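Local coordinates for protein SSD1 (Saccharomyces cerevisiae S288C, PDB 7AM1) that binds mRNA, including untranslated regions, and acts as a translational repressor, being a non-enzymatic pseudonuclease of the RNase II family, at residues P340-L345 with S407-R412; S401-G406 with Q432-E437; R411-R416 with R665-H670; A634-A639 with Y657-A662. All blocks are in the same frame, centred on the assembly; numbering follows the deposited sequence.

Interaction 1: residues P340-L345 with S407-R412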
loop_
_atom_site.group_PDB
_atom_site.type_symbol
_atom_site.label_atom_id
_atom_site.label_comp_id
_atom_site.label_asym_id
_atom_site.label_seq_id
_atom_site.Cartn_x
_atom_site.Cartn_y
_atom_site.Cartn_z
ATOM N N PRO A 340 -29.773 9.026 14.015
ATOM C CA PRO A 340 -30.768 8.174 13.338
ATOM C C PRO A 340 -31.328 8.763 12.054
ATOM O O PRO A 340 -31.796 8.001 11.200
ATOM C CB PRO A 340 -31.868 8.010 14.399
ATOM C CG PRO A 340 -31.177 8.227 15.699
ATOM C CD PRO A 340 -30.117 9.257 15.431
ATOM N N SER A 341 -31.300 10.089 11.886
ATOM C CA SER A 341 -31.856 10.697 10.683
ATOM C C SER A 341 -31.167 10.212 9.414
ATOM O O SER A 341 -31.765 10.279 8.334
ATOM C CB SER A 341 -31.759 12.223 10.770
ATOM O OG SER A 341 -30.420 12.644 10.968
ATOM N N PHE A 342 -29.927 9.741 9.514
ATOM C CA PHE A 342 -29.203 9.233 8.352
ATOM C C PHE A 342 -29.774 7.877 7.953
ATOM O O PHE A 342 -29.548 6.873 8.635
ATOM C CB PHE A 342 -27.714 9.149 8.662
ATOM C CG PHE A 342 -27.061 10.492 8.833
ATOM C CD1 PHE A 342 -27.272 11.497 7.904
ATOM C CD2 PHE A 342 -26.253 10.758 9.925
ATOM C CE1 PHE A 342 -26.682 12.734 8.051
ATOM C CE2 PHE A 342 -25.661 11.996 10.077
ATOM C CZ PHE A 342 -25.877 12.985 9.138
ATOM N N GLN A 343 -30.512 7.852 6.847
ATOM C CA GLN A 343 -31.197 6.657 6.378
ATOM C C GLN A 343 -31.214 6.662 4.866
ATOM O O GLN A 343 -31.273 7.736 4.246
ATOM C CB GLN A 343 -32.637 6.588 6.913
ATOM C CG GLN A 343 -32.752 6.381 8.414
ATOM C CD GLN A 343 -32.216 5.034 8.865
ATOM O OE1 GLN A 343 -32.048 4.116 8.059
ATOM N NE2 GLN A 343 -31.961 4.902 10.161
ATOM N N PRO A 344 -31.173 5.495 4.222
ATOM C CA PRO A 344 -31.308 5.455 2.767
ATOM C C PRO A 344 -32.720 5.832 2.346
ATOM O O PRO A 344 -33.697 5.491 3.016
ATOM C CB PRO A 344 -30.982 4.002 2.407
ATOM C CG PRO A 344 -31.251 3.231 3.653
ATOM C CD PRO A 344 -30.948 4.151 4.798
ATOM N N LEU A 345 -32.817 6.548 1.234
ATOM C CA LEU A 345 -34.122 6.942 0.714
ATOM C C LEU A 345 -34.727 5.779 -0.063
ATOM O O LEU A 345 -34.040 5.177 -0.894
ATOM C CB LEU A 345 -33.988 8.166 -0.186
ATOM C CG LEU A 345 -33.504 9.441 0.507
ATOM C CD1 LEU A 345 -33.400 10.587 -0.484
ATOM C CD2 LEU A 345 -34.435 9.806 1.653
ATOM N N SER A 407 -27.264 16.127 -0.831
ATOM C CA SER A 407 -27.854 16.026 0.491
ATOM C C SER A 407 -26.767 15.935 1.563
ATOM O O SER A 407 -25.574 15.793 1.279
ATOM C CB SER A 407 -28.761 14.799 0.581
ATOM O OG SER A 407 -27.998 13.602 0.571
ATOM N N SER A 408 -27.211 15.997 2.822
ATOM C CA SER A 408 -26.290 15.915 3.951
ATOM C C SER A 408 -25.511 14.604 3.941
ATOM O O SER A 408 -24.308 14.583 4.232
ATOM C CB SER A 408 -27.068 16.071 5.257
ATOM O OG SER A 408 -26.212 15.967 6.379
ATOM N N VAL A 409 -26.187 13.493 3.635
ATOM C CA VAL A 409 -25.511 12.199 3.588
ATOM C C VAL A 409 -24.464 12.187 2.483
ATOM O O VAL A 409 -23.343 11.701 2.670
ATOM C CB VAL A 409 -26.542 11.070 3.402
ATOM C CG1 VAL A 409 -25.853 9.786 2.981
ATOM C CG2 VAL A 409 -27.328 10.857 4.684
ATOM N N ASP A 410 -24.817 12.716 1.312
ATOM C CA ASP A 410 -23.886 12.731 0.190
ATOM C C ASP A 410 -22.634 13.528 0.534
ATOM O O ASP A 410 -21.506 13.060 0.325
ATOM C CB ASP A 410 -24.594 13.300 -1.043
ATOM C CG ASP A 410 -23.713 13.321 -2.269
ATOM O OD1 ASP A 410 -22.976 12.339 -2.491
ATOM O OD2 ASP A 410 -23.792 14.303 -3.036
ATOM N N ARG A 411 -22.816 14.733 1.082
ATOM C CA ARG A 411 -21.684 15.582 1.436
ATOM C C ARG A 411 -20.802 14.925 2.487
ATOM O O ARG A 411 -19.570 14.991 2.406
ATOM C CB ARG A 411 -22.190 16.934 1.940
ATOM C CG ARG A 411 -22.888 17.763 0.879
ATOM C CD ARG A 411 -23.484 19.046 1.453
ATOM N NE ARG A 411 -24.649 18.789 2.295
ATOM N N ARG A 412 -21.417 14.286 3.483
ATOM C CA ARG A 412 -20.649 13.659 4.553
ATOM C C ARG A 412 -19.930 12.416 4.043
ATOM O O ARG A 412 -18.812 12.117 4.478
ATOM C CB ARG A 412 -21.590 13.334 5.712
ATOM C CG ARG A 412 -22.107 14.610 6.378
ATOM C CD ARG A 412 -23.352 14.387 7.223
ATOM N NE ARG A 412 -23.779 15.625 7.876
ATOM C CZ ARG A 412 -23.255 16.129 8.989
ATOM N NH1 ARG A 412 -22.265 15.508 9.616
ATOM N NH2 ARG A 412 -23.732 17.266 9.474
#
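F342 pushes its ring up to the first turn of helix 408-416, where S408, V409 and R412 receive it. The phenyl carbons do the touching in order round the ring. CD1 presses on CG2 of V409, which approaches obliquely at a tight 3.3 Å, the two side chains sliding past each other in opposite directions. CE1 faces S408 OG, which sits at the ring's edge, near its plane, 3.7 Å away. CZ reaches R412 CD at 3.5 Å, and this side chain crosses the phenyl at about a right angle. The R412 guanidinium plane is turned 50° from that of the ring, with F342 CZ over one of its faces. R412 is held there from within its own helix: NE donates to S408 OG at 2.9 Å, with the hydroxyl close to the guanidinium plane, while NH1 bonds to the carbonyl O of E328. With OG anti to the backbone N (chi1 179°), S408 presents its hydroxyl to the R412 NE one turn on. S407 is the N-cap of the helix, its OG taking a weak bond from D410 N. Near the protein surface, the loop between helices 311-321 and 349-354 runs past the start of helix 408-416, and helix 432-438 packs beside both, with F342 O bonded to S433 OG.

Interaction 2: residues S401-G406 with Q432-E437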
loop_
_atom_site.group_PDB
_atom_site.type_symbol
_atom_site.label_atom_id
_atom_site.label_comp_id
_atom_site.label_asym_id
_atom_site.label_seq_id
_atom_site.Cartn_x
_atom_site.Cartn_y
_atom_site.Cartn_z
ATOM N N SER A 401 -29.106 5.585 -5.899
ATOM C CA SER A 401 -30.560 5.658 -5.957
ATOM C C SER A 401 -31.184 5.829 -4.578
ATOM O O SER A 401 -32.391 6.073 -4.493
ATOM C CB SER A 401 -31.129 4.409 -6.635
ATOM O OG SER A 401 -31.020 3.273 -5.796
ATOM N N HIS A 402 -30.401 5.697 -3.506
ATOM C CA HIS A 402 -30.882 5.912 -2.148
ATOM C C HIS A 402 -30.343 7.197 -1.533
ATOM O O HIS A 402 -30.544 7.428 -0.336
ATOM C CB HIS A 402 -30.506 4.730 -1.254
ATOM C CG HIS A 402 -31.121 3.433 -1.673
ATOM N ND1 HIS A 402 -30.505 2.565 -2.550
ATOM C CD2 HIS A 402 -32.295 2.853 -1.331
ATOM C CE1 HIS A 402 -31.274 1.506 -2.728
ATOM N NE2 HIS A 402 -32.368 1.656 -2.001
ATOM N N ILE A 403 -29.655 8.028 -2.313
ATOM C CA ILE A 403 -29.011 9.230 -1.794
ATOM C C ILE A 403 -29.305 10.374 -2.752
ATOM O O ILE A 403 -28.982 10.289 -3.942
ATOM C CB ILE A 403 -27.490 9.048 -1.624
ATOM C CG1 ILE A 403 -27.211 7.932 -0.605
ATOM C CG2 ILE A 403 -26.842 10.371 -1.222
ATOM C CD1 ILE A 403 -25.735 7.579 -0.412
ATOM N N GLU A 404 -29.892 11.448 -2.235
ATOM C CA GLU A 404 -30.130 12.647 -3.028
ATOM C C GLU A 404 -28.810 13.393 -3.184
ATOM O O GLU A 404 -28.168 13.747 -2.188
ATOM C CB GLU A 404 -31.188 13.522 -2.362
ATOM C CG GLU A 404 -31.530 14.798 -3.123
ATOM N N GLU A 405 -28.394 13.610 -4.429
ATOM C CA GLU A 405 -27.134 14.293 -4.692
ATOM C C GLU A 405 -27.139 15.678 -4.058
ATOM O O GLU A 405 -28.078 16.458 -4.241
ATOM C CB GLU A 405 -26.906 14.382 -6.201
ATOM C CG GLU A 405 -25.605 15.041 -6.617
ATOM C CD GLU A 405 -25.338 14.884 -8.103
ATOM O OE1 GLU A 405 -26.280 14.516 -8.837
ATOM O OE2 GLU A 405 -24.193 15.128 -8.539
ATOM N N GLY A 406 -26.079 15.981 -3.313
ATOM C CA GLY A 406 -25.978 17.227 -2.591
ATOM C C GLY A 406 -26.597 17.212 -1.213
ATOM O O GLY A 406 -26.457 18.199 -0.478
ATOM N N GLN A 432 -23.923 3.441 9.330
ATOM C CA GLN A 432 -24.201 2.037 9.605
ATOM C C GLN A 432 -25.564 1.631 9.065
ATOM O O GLN A 432 -25.737 0.513 8.565
ATOM C CB GLN A 432 -24.138 1.775 11.110
ATOM C CG GLN A 432 -22.908 1.014 11.554
ATOM C CD GLN A 432 -22.845 -0.377 10.960
ATOM O OE1 GLN A 432 -23.863 -0.937 10.559
ATOM N NE2 GLN A 432 -21.644 -0.940 10.894
ATOM N N SER A 433 -26.543 2.538 9.141
ATOM C CA SER A 433 -27.887 2.229 8.672
ATOM C C SER A 433 -27.903 1.880 7.190
ATOM O O SER A 433 -28.734 1.076 6.754
ATOM C CB SER A 433 -28.816 3.413 8.947
ATOM O OG SER A 433 -28.362 4.579 8.279
ATOM N N PHE A 434 -27.002 2.470 6.401
ATOM C CA PHE A 434 -26.930 2.137 4.983
ATOM C C PHE A 434 -26.359 0.740 4.779
ATOM O O PHE A 434 -26.893 -0.052 3.994
ATOM C CB PHE A 434 -26.085 3.171 4.239
ATOM C CG PHE A 434 -26.824 4.435 3.909
ATOM C CD1 PHE A 434 -27.278 5.272 4.916
ATOM C CD2 PHE A 434 -27.050 4.792 2.593
ATOM C CE1 PHE A 434 -27.954 6.437 4.614
ATOM C CE2 PHE A 434 -27.723 5.957 2.285
ATOM C CZ PHE A 434 -28.177 6.780 3.295
ATOM N N ASN A 435 -25.261 0.425 5.470
ATOM C CA ASN A 435 -24.687 -0.913 5.395
ATOM C C ASN A 435 -25.731 -1.974 5.712
ATOM O O ASN A 435 -25.928 -2.923 4.946
ATOM C CB ASN A 435 -23.508 -1.025 6.363
ATOM C CG ASN A 435 -22.285 -0.273 5.884
ATOM O OD1 ASN A 435 -22.378 0.618 5.045
ATOM N ND2 ASN A 435 -21.130 -0.627 6.426
ATOM N N ASP A 436 -26.420 -1.818 6.846
ATOM C CA ASP A 436 -27.371 -2.827 7.295
ATOM C C ASP A 436 -28.519 -2.999 6.304
ATOM O O ASP A 436 -28.915 -4.129 5.994
ATOM C CB ASP A 436 -27.916 -2.447 8.673
ATOM C CG ASP A 436 -26.861 -2.511 9.764
ATOM O OD1 ASP A 436 -25.733 -2.984 9.500
ATOM O OD2 ASP A 436 -27.162 -2.071 10.894
ATOM N N GLU A 437 -29.071 -1.892 5.798
ATOM C CA GLU A 437 -30.284 -1.976 4.992
ATOM C C GLU A 437 -30.005 -2.277 3.525
ATOM O O GLU A 437 -30.854 -2.872 2.852
ATOM C CB GLU A 437 -31.077 -0.670 5.099
ATOM C CG GLU A 437 -32.383 -0.666 4.314
#
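H402 and F434 mark the closest backbone approach, their CA atoms 9.0 Å apart; the two backbones stay apart, and the F434 side chain spans the distance to I403 and to the H402 carbonyl. Residues 401-406 leave a short 3-10 turn and run on as an irregular loop, while 432-437 make up most of the short helix 432-438, with D436 N bonded to Q432 O and E437 N to S433 O. Both pieces belong to the RNB domain: the loop carries the chain from strand 389-397 to helix 408-416, and F434 projects from helix 432-438 to meet it. The meeting point is the CE2 corner of the F434 ring, which lies 3.5 Å from I403 CG1 and 3.7 Å from I403 CD1, the aliphatic branch coming in obliquely to the phenyl. I403 presents this branch because CG1 stands opposite the carbonyl carbon (chi1 -62°) and CD1 continues the chain fully extended. The carbonyl O of H402 also approaches the same ring carbon, 4.1 Å from F434 CE2. V409 of helix 408-416 touches both I403 and F434, and I403 also packs on H670.

Interaction 3: residues R411-R416 with R665-H670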
loop_
_atom_site.group_PDB
_atom_site.type_symbol
_atom_site.label_atom_id
_atom_site.label_comp_id
_atom_site.label_asym_id
_atom_site.label_seq_id
_atom_site.Cartn_x
_atom_site.Cartn_y
_atom_site.Cartn_z
ATOM N N ARG A 411 -22.816 14.733 1.082
ATOM C CA ARG A 411 -21.684 15.582 1.436
ATOM C C ARG A 411 -20.802 14.925 2.487
ATOM O O ARG A 411 -19.570 14.991 2.406
ATOM C CB ARG A 411 -22.190 16.934 1.940
ATOM C CG ARG A 411 -22.888 17.763 0.879
ATOM C CD ARG A 411 -23.484 19.046 1.453
ATOM N NE ARG A 411 -24.649 18.789 2.295
ATOM N N ARG A 412 -21.417 14.286 3.483
ATOM C CA ARG A 412 -20.649 13.659 4.553
ATOM C C ARG A 412 -19.930 12.416 4.043
ATOM O O ARG A 412 -18.812 12.117 4.478
ATOM C CB ARG A 412 -21.590 13.334 5.712
ATOM C CG ARG A 412 -22.107 14.610 6.378
ATOM C CD ARG A 412 -23.352 14.387 7.223
ATOM N NE ARG A 412 -23.779 15.625 7.876
ATOM C CZ ARG A 412 -23.255 16.129 8.989
ATOM N NH1 ARG A 412 -22.265 15.508 9.616
ATOM N NH2 ARG A 412 -23.732 17.266 9.474
ATOM N N ALA A 413 -20.556 11.676 3.122
ATOM C CA ALA A 413 -19.885 10.541 2.493
ATOM C C ALA A 413 -18.773 11.008 1.562
ATOM O O ALA A 413 -17.731 10.354 1.449
ATOM C CB ALA A 413 -20.897 9.692 1.723
ATOM N N ARG A 414 -18.993 12.121 0.862
ATOM C CA ARG A 414 -17.942 12.691 0.028
ATOM C C ARG A 414 -16.747 13.104 0.879
ATOM O O ARG A 414 -15.592 12.942 0.466
ATOM C CB ARG A 414 -18.494 13.882 -0.756
ATOM C CG ARG A 414 -17.519 14.515 -1.737
ATOM C CD ARG A 414 -18.073 15.826 -2.278
ATOM N NE ARG A 414 -19.239 15.622 -3.134
ATOM C CZ ARG A 414 -19.203 15.539 -4.463
ATOM N NH1 ARG A 414 -18.052 15.643 -5.114
ATOM N NH2 ARG A 414 -20.328 15.355 -5.143
ATOM N N LYS A 415 -17.006 13.641 2.077
ATOM C CA LYS A 415 -15.918 14.037 2.965
ATOM C C LYS A 415 -15.121 12.826 3.441
ATOM O O LYS A 415 -13.883 12.843 3.430
ATOM C CB LYS A 415 -16.470 14.814 4.163
ATOM C CG LYS A 415 -15.391 15.410 5.062
ATOM N N ARG A 416 -15.814 11.770 3.880
ATOM C CA ARG A 416 -15.126 10.537 4.259
ATOM C C ARG A 416 -14.365 9.966 3.072
ATOM O O ARG A 416 -13.181 9.625 3.179
ATOM C CB ARG A 416 -16.134 9.514 4.785
ATOM C CG ARG A 416 -16.438 9.629 6.263
ATOM C CD ARG A 416 -17.074 8.355 6.825
ATOM N NE ARG A 416 -17.573 8.606 8.173
ATOM C CZ ARG A 416 -17.719 7.686 9.121
ATOM N NH1 ARG A 416 -17.423 6.414 8.887
ATOM N NH2 ARG A 416 -18.178 8.049 10.311
ATOM N N ARG A 665 -17.889 1.353 -0.272
ATOM C CA ARG A 665 -16.640 1.718 0.383
ATOM C C ARG A 665 -15.810 2.753 -0.366
ATOM O O ARG A 665 -14.819 3.233 0.196
ATOM C CB ARG A 665 -15.767 0.472 0.621
ATOM C CG ARG A 665 -15.564 -0.430 -0.598
ATOM C CD ARG A 665 -14.653 -1.601 -0.249
ATOM N NE ARG A 665 -14.291 -2.418 -1.400
ATOM C CZ ARG A 665 -13.267 -2.166 -2.212
ATOM N NH1 ARG A 665 -12.500 -1.096 -2.025
ATOM N NH2 ARG A 665 -13.019 -2.983 -3.229
ATOM N N ARG A 666 -16.182 3.120 -1.592
ATOM C CA ARG A 666 -15.469 4.121 -2.376
ATOM C C ARG A 666 -16.448 5.184 -2.857
ATOM O O ARG A 666 -17.451 4.862 -3.505
ATOM C CB ARG A 666 -14.770 3.486 -3.580
ATOM C CG ARG A 666 -13.843 2.340 -3.241
ATOM C CD ARG A 666 -13.011 1.945 -4.463
ATOM N NE ARG A 666 -13.854 1.511 -5.582
ATOM C CZ ARG A 666 -13.689 0.382 -6.273
ATOM N NH1 ARG A 666 -12.700 -0.454 -5.980
ATOM N NH2 ARG A 666 -14.519 0.089 -7.268
ATOM N N TYR A 667 -16.155 6.451 -2.557
ATOM C CA TYR A 667 -17.040 7.512 -3.017
ATOM C C TYR A 667 -16.882 7.793 -4.507
ATOM O O TYR A 667 -17.833 8.250 -5.145
ATOM C CB TYR A 667 -16.806 8.812 -2.245
ATOM C CG TYR A 667 -17.842 9.852 -2.594
ATOM C CD1 TYR A 667 -19.077 9.862 -1.961
ATOM C CD2 TYR A 667 -17.606 10.790 -3.590
ATOM C CE1 TYR A 667 -20.040 10.794 -2.293
ATOM C CE2 TYR A 667 -18.563 11.726 -3.929
ATOM C CZ TYR A 667 -19.777 11.723 -3.278
ATOM O OH TYR A 667 -20.727 12.656 -3.614
ATOM N N ALA A 668 -15.699 7.548 -5.080
ATOM C CA ALA A 668 -15.533 7.752 -6.514
ATOM C C ALA A 668 -16.593 6.982 -7.294
ATOM O O ALA A 668 -17.125 7.475 -8.297
ATOM C CB ALA A 668 -14.133 7.323 -6.952
ATOM N N ASP A 669 -16.923 5.772 -6.832
ATOM C CA ASP A 669 -17.942 4.965 -7.490
ATOM C C ASP A 669 -19.294 5.665 -7.501
ATOM O O ASP A 669 -20.086 5.462 -8.429
ATOM C CB ASP A 669 -18.052 3.602 -6.802
ATOM C CG ASP A 669 -16.786 2.770 -6.948
ATOM O OD1 ASP A 669 -15.697 3.309 -6.665
ATOM O OD2 ASP A 669 -16.875 1.581 -7.328
ATOM N N HIS A 670 -19.585 6.480 -6.482
ATOM C CA HIS A 670 -20.832 7.238 -6.483
ATOM C C HIS A 670 -20.891 8.167 -7.685
ATOM O O HIS A 670 -21.904 8.228 -8.388
ATOM C CB HIS A 670 -20.982 8.039 -5.190
ATOM C CG HIS A 670 -21.250 7.195 -3.985
ATOM N ND1 HIS A 670 -22.172 7.548 -3.022
ATOM C CD2 HIS A 670 -20.721 6.014 -3.587
ATOM C CE1 HIS A 670 -22.197 6.620 -2.082
ATOM N NE2 HIS A 670 -21.327 5.679 -2.400
#
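Y667 carries this contact, its ring lying flat under the backbone of R414 and beside A413 on helix 408-416. Along 665-670 the chain starts with two arginines that turn elsewhere: R665 forms a salt bridge with D530, as does R666. The latter also grips D669 side-on, NE to OD1 and NH2 to OD2 both at 2.8 Å, with the carboxylate close to the guanidinium plane. Y667 follows, its CG standing opposite the backbone N (chi1 -172°), which swings the ring out toward the helix. R414 CA sits over the ring face, 3.6 Å from the Y667 centroid and 12° off the normal, a CH-pi contact; R414 CB joins it 3.6 Å from Y667 CZ. A413 CB is 4.1 Å from Y667 CD1. The R414 chain bends at chi3, bringing its guanidinium face over the phenol oxygen, but NH2 to Y667 OH, at 3.1 Å, has too poor an angle for a hydrogen bond. That oxygen is instead bonded to D410 OD1. A phenylalanine at Y667 would probably keep the packing on R414 yet leave D410 OD1 without its phenol mate. Beyond A668, D669 takes the backbone N of A662, and H670 CB backs the opposite face of the Y667 ring. The run from R665 to D669 reads Arg-Arg-Tyr-Ala-Asp, part of the RNase II family signature, which in active relatives lies at the nuclease centre; here its tyrosine packs the start of helix 668-681 onto helix 408-416.

Interaction 4: residues A634-A639 with Y657-A662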
loop_
_atom_site.group_PDB
_atom_site.type_symbol
_atom_site.label_atom_id
_atom_site.label_comp_id
_atom_site.label_asym_id
_atom_site.label_seq_id
_atom_site.Cartn_x
_atom_site.Cartn_y
_atom_site.Cartn_z
ATOM N N ALA A 634 -2.459 3.955 -8.619
ATOM C CA ALA A 634 -3.356 4.478 -9.639
ATOM C C ALA A 634 -3.989 5.790 -9.174
ATOM O O ALA A 634 -3.958 6.144 -7.989
ATOM C CB ALA A 634 -4.439 3.445 -9.962
ATOM N N ARG A 635 -4.574 6.521 -10.127
ATOM C CA ARG A 635 -5.178 7.814 -9.832
ATOM C C ARG A 635 -6.522 7.956 -10.531
ATOM O O ARG A 635 -6.627 7.693 -11.732
ATOM C CB ARG A 635 -4.283 8.974 -10.291
ATOM C CG ARG A 635 -2.849 8.901 -9.817
ATOM C CD ARG A 635 -2.081 10.154 -10.214
ATOM N NE ARG A 635 -2.171 11.155 -9.154
ATOM C CZ ARG A 635 -3.074 12.132 -9.093
ATOM N NH1 ARG A 635 -3.994 12.272 -10.040
ATOM N NH2 ARG A 635 -3.055 12.975 -8.070
ATOM N N TYR A 636 -7.538 8.397 -9.795
ATOM C CA TYR A 636 -8.726 8.923 -10.447
ATOM C C TYR A 636 -8.373 10.202 -11.204
ATOM O O TYR A 636 -7.488 10.963 -10.800
ATOM C CB TYR A 636 -9.831 9.225 -9.438
ATOM C CG TYR A 636 -10.285 8.044 -8.612
ATOM C CD1 TYR A 636 -10.910 6.949 -9.200
ATOM C CD2 TYR A 636 -10.122 8.045 -7.239
ATOM C CE1 TYR A 636 -11.338 5.876 -8.437
ATOM C CE2 TYR A 636 -10.540 6.991 -6.471
ATOM C CZ TYR A 636 -11.145 5.905 -7.067
ATOM O OH TYR A 636 -11.560 4.853 -6.284
ATOM N N PHE A 637 -9.084 10.438 -12.304
ATOM C CA PHE A 637 -8.880 11.634 -13.110
ATOM C C PHE A 637 -10.118 11.870 -13.964
ATOM O O PHE A 637 -10.930 10.966 -14.175
ATOM C CB PHE A 637 -7.640 11.517 -14.001
ATOM C CG PHE A 637 -7.810 10.570 -15.159
ATOM C CD1 PHE A 637 -7.724 9.198 -14.971
ATOM C CD2 PHE A 637 -8.071 11.052 -16.432
ATOM C CE1 PHE A 637 -7.882 8.324 -16.038
ATOM C CE2 PHE A 637 -8.229 10.187 -17.500
ATOM C CZ PHE A 637 -8.136 8.823 -17.304
ATOM N N ILE A 638 -10.252 13.102 -14.451
ATOM C CA ILE A 638 -11.341 13.478 -15.346
ATOM C C ILE A 638 -10.817 13.447 -16.774
ATOM O O ILE A 638 -9.797 14.076 -17.086
ATOM C CB ILE A 638 -11.903 14.864 -14.985
ATOM C CG1 ILE A 638 -12.319 14.894 -13.511
ATOM C CG2 ILE A 638 -13.067 15.235 -15.903
ATOM C CD1 ILE A 638 -13.283 13.789 -13.107
ATOM N N ALA A 639 -11.534 12.735 -17.648
ATOM C CA ALA A 639 -10.999 12.392 -18.961
ATOM C C ALA A 639 -10.527 13.620 -19.722
ATOM O O ALA A 639 -9.491 13.578 -20.396
ATOM C CB ALA A 639 -12.051 11.631 -19.775
ATOM N N TYR A 657 -10.071 2.548 -17.692
ATOM C CA TYR A 657 -10.533 1.927 -16.459
ATOM C C TYR A 657 -11.248 2.980 -15.630
ATOM O O TYR A 657 -11.087 4.185 -15.843
ATOM C CB TYR A 657 -9.355 1.307 -15.683
ATOM C CG TYR A 657 -9.740 0.254 -14.666
ATOM C CD1 TYR A 657 -10.354 -0.931 -15.067
ATOM C CD2 TYR A 657 -9.448 0.416 -13.314
ATOM C CE1 TYR A 657 -10.707 -1.900 -14.154
ATOM C CE2 TYR A 657 -9.794 -0.558 -12.389
ATOM C CZ TYR A 657 -10.424 -1.717 -12.821
ATOM O OH TYR A 657 -10.778 -2.698 -11.921
ATOM N N THR A 658 -12.056 2.502 -14.691
ATOM C CA THR A 658 -12.632 3.341 -13.651
ATOM C C THR A 658 -13.068 2.436 -12.507
ATOM O O THR A 658 -12.820 1.224 -12.522
ATOM C CB THR A 658 -13.801 4.188 -14.167
ATOM O OG1 THR A 658 -14.161 5.142 -13.156
ATOM C CG2 THR A 658 -15.013 3.327 -14.492
ATOM N N HIS A 659 -13.733 3.023 -11.517
ATOM C CA HIS A 659 -14.191 2.300 -10.339
ATOM C C HIS A 659 -15.705 2.392 -10.236
ATOM O O HIS A 659 -16.262 3.485 -10.079
ATOM C CB HIS A 659 -13.522 2.836 -9.074
ATOM C CG HIS A 659 -12.211 2.183 -8.778
ATOM N ND1 HIS A 659 -11.429 2.544 -7.703
ATOM C CD2 HIS A 659 -11.549 1.182 -9.406
ATOM C CE1 HIS A 659 -10.334 1.806 -7.691
ATOM N NE2 HIS A 659 -10.385 0.966 -8.710
ATOM N N PHE A 660 -16.354 1.231 -10.307
ATOM C CA PHE A 660 -17.804 1.101 -10.323
ATOM C C PHE A 660 -18.316 0.029 -9.373
ATOM O O PHE A 660 -19.471 0.127 -8.940
ATOM C CB PHE A 660 -18.264 0.799 -11.764
ATOM C CG PHE A 660 -19.646 0.202 -11.888
ATOM C CD1 PHE A 660 -20.755 1.016 -12.075
ATOM C CD2 PHE A 660 -19.826 -1.174 -11.891
ATOM C CE1 PHE A 660 -22.023 0.468 -12.219
ATOM C CE2 PHE A 660 -21.092 -1.728 -12.034
ATOM C CZ PHE A 660 -22.191 -0.905 -12.200
ATOM N N THR A 661 -17.481 -0.936 -8.970
ATOM C CA THR A 661 -17.935 -2.166 -8.333
ATOM C C THR A 661 -17.962 -2.124 -6.806
ATOM O O THR A 661 -18.285 -3.146 -6.191
ATOM C CB THR A 661 -17.046 -3.350 -8.773
ATOM O OG1 THR A 661 -15.661 -2.978 -8.693
ATOM C CG2 THR A 661 -17.376 -3.801 -10.203
ATOM N N ALA A 662 -17.641 -0.998 -6.168
ATOM C CA ALA A 662 -17.557 -0.941 -4.704
ATOM C C ALA A 662 -18.082 0.391 -4.177
ATOM O O ALA A 662 -17.385 1.114 -3.459
ATOM C CB ALA A 662 -16.120 -1.191 -4.243
#
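Y636 on strand 635-638 meets H659 of the Tyr-Thr-His-Phe-Thr run that lies within the RNase II family signature in the RNB domain. Strand 635-638 pairs antiparallel with 573-576, and the signature loop passes beside it on the way to helix 668-681. A single buried hydrogen bond joins the two: Y636 OH and H659 ND1 are 2.7 Å apart, and either could be the donor. The phenol oxygen reaches the imidazole at its edge, near the ring plane, and ND1 likewise lies near the plane of the phenol ring. The rings themselves stand almost upright to each other, planes 79° apart, and the side chains cross at about a right angle. Y636 puts its hydroxyl there by setting CG opposite the carbonyl carbon (chi1 -59°). The other imidazole nitrogen, NE2, bonds to D529 OD2, so the ring's rotation is fixed from two ends. A phenylalanine in place of Y636 would probably leave H659 ND1 without its partner and the imidazole with one fewer hydrogen bond to fix its rotation. R575 adds a cation-pi contact with the Y636 ring, and R666 touches H659. Next to the bond, Y636 CE1 lies 3.8 Å from H659 CB, which sits at the phenol ring's edge.

How the interactions relate
Interactions 1, 2 and 3 gather round helix 408-416. The centres of 1 and 2 are about 6 Å apart, and L345 N to H402 O (2.9 Å) is a probable hydrogen bond between them. Interaction 3 shares R411 and R412 with interaction 1, about 12 Å from it between centres, and the D410-Y667 hydrogen bond joins the two. Interactions 2 and 3 meet where I403 packs on H670. Interaction 4 lies about 13 Å from 3, centre to centre, with D669 and A662 as the join. Interactions 3 and 4 hold the signature residues that lie at the nuclease centre in active relatives, whereas this protein is a non-enzymatic member. Interaction 1 comes no nearer to 4 than about 13 Å between nearest atoms.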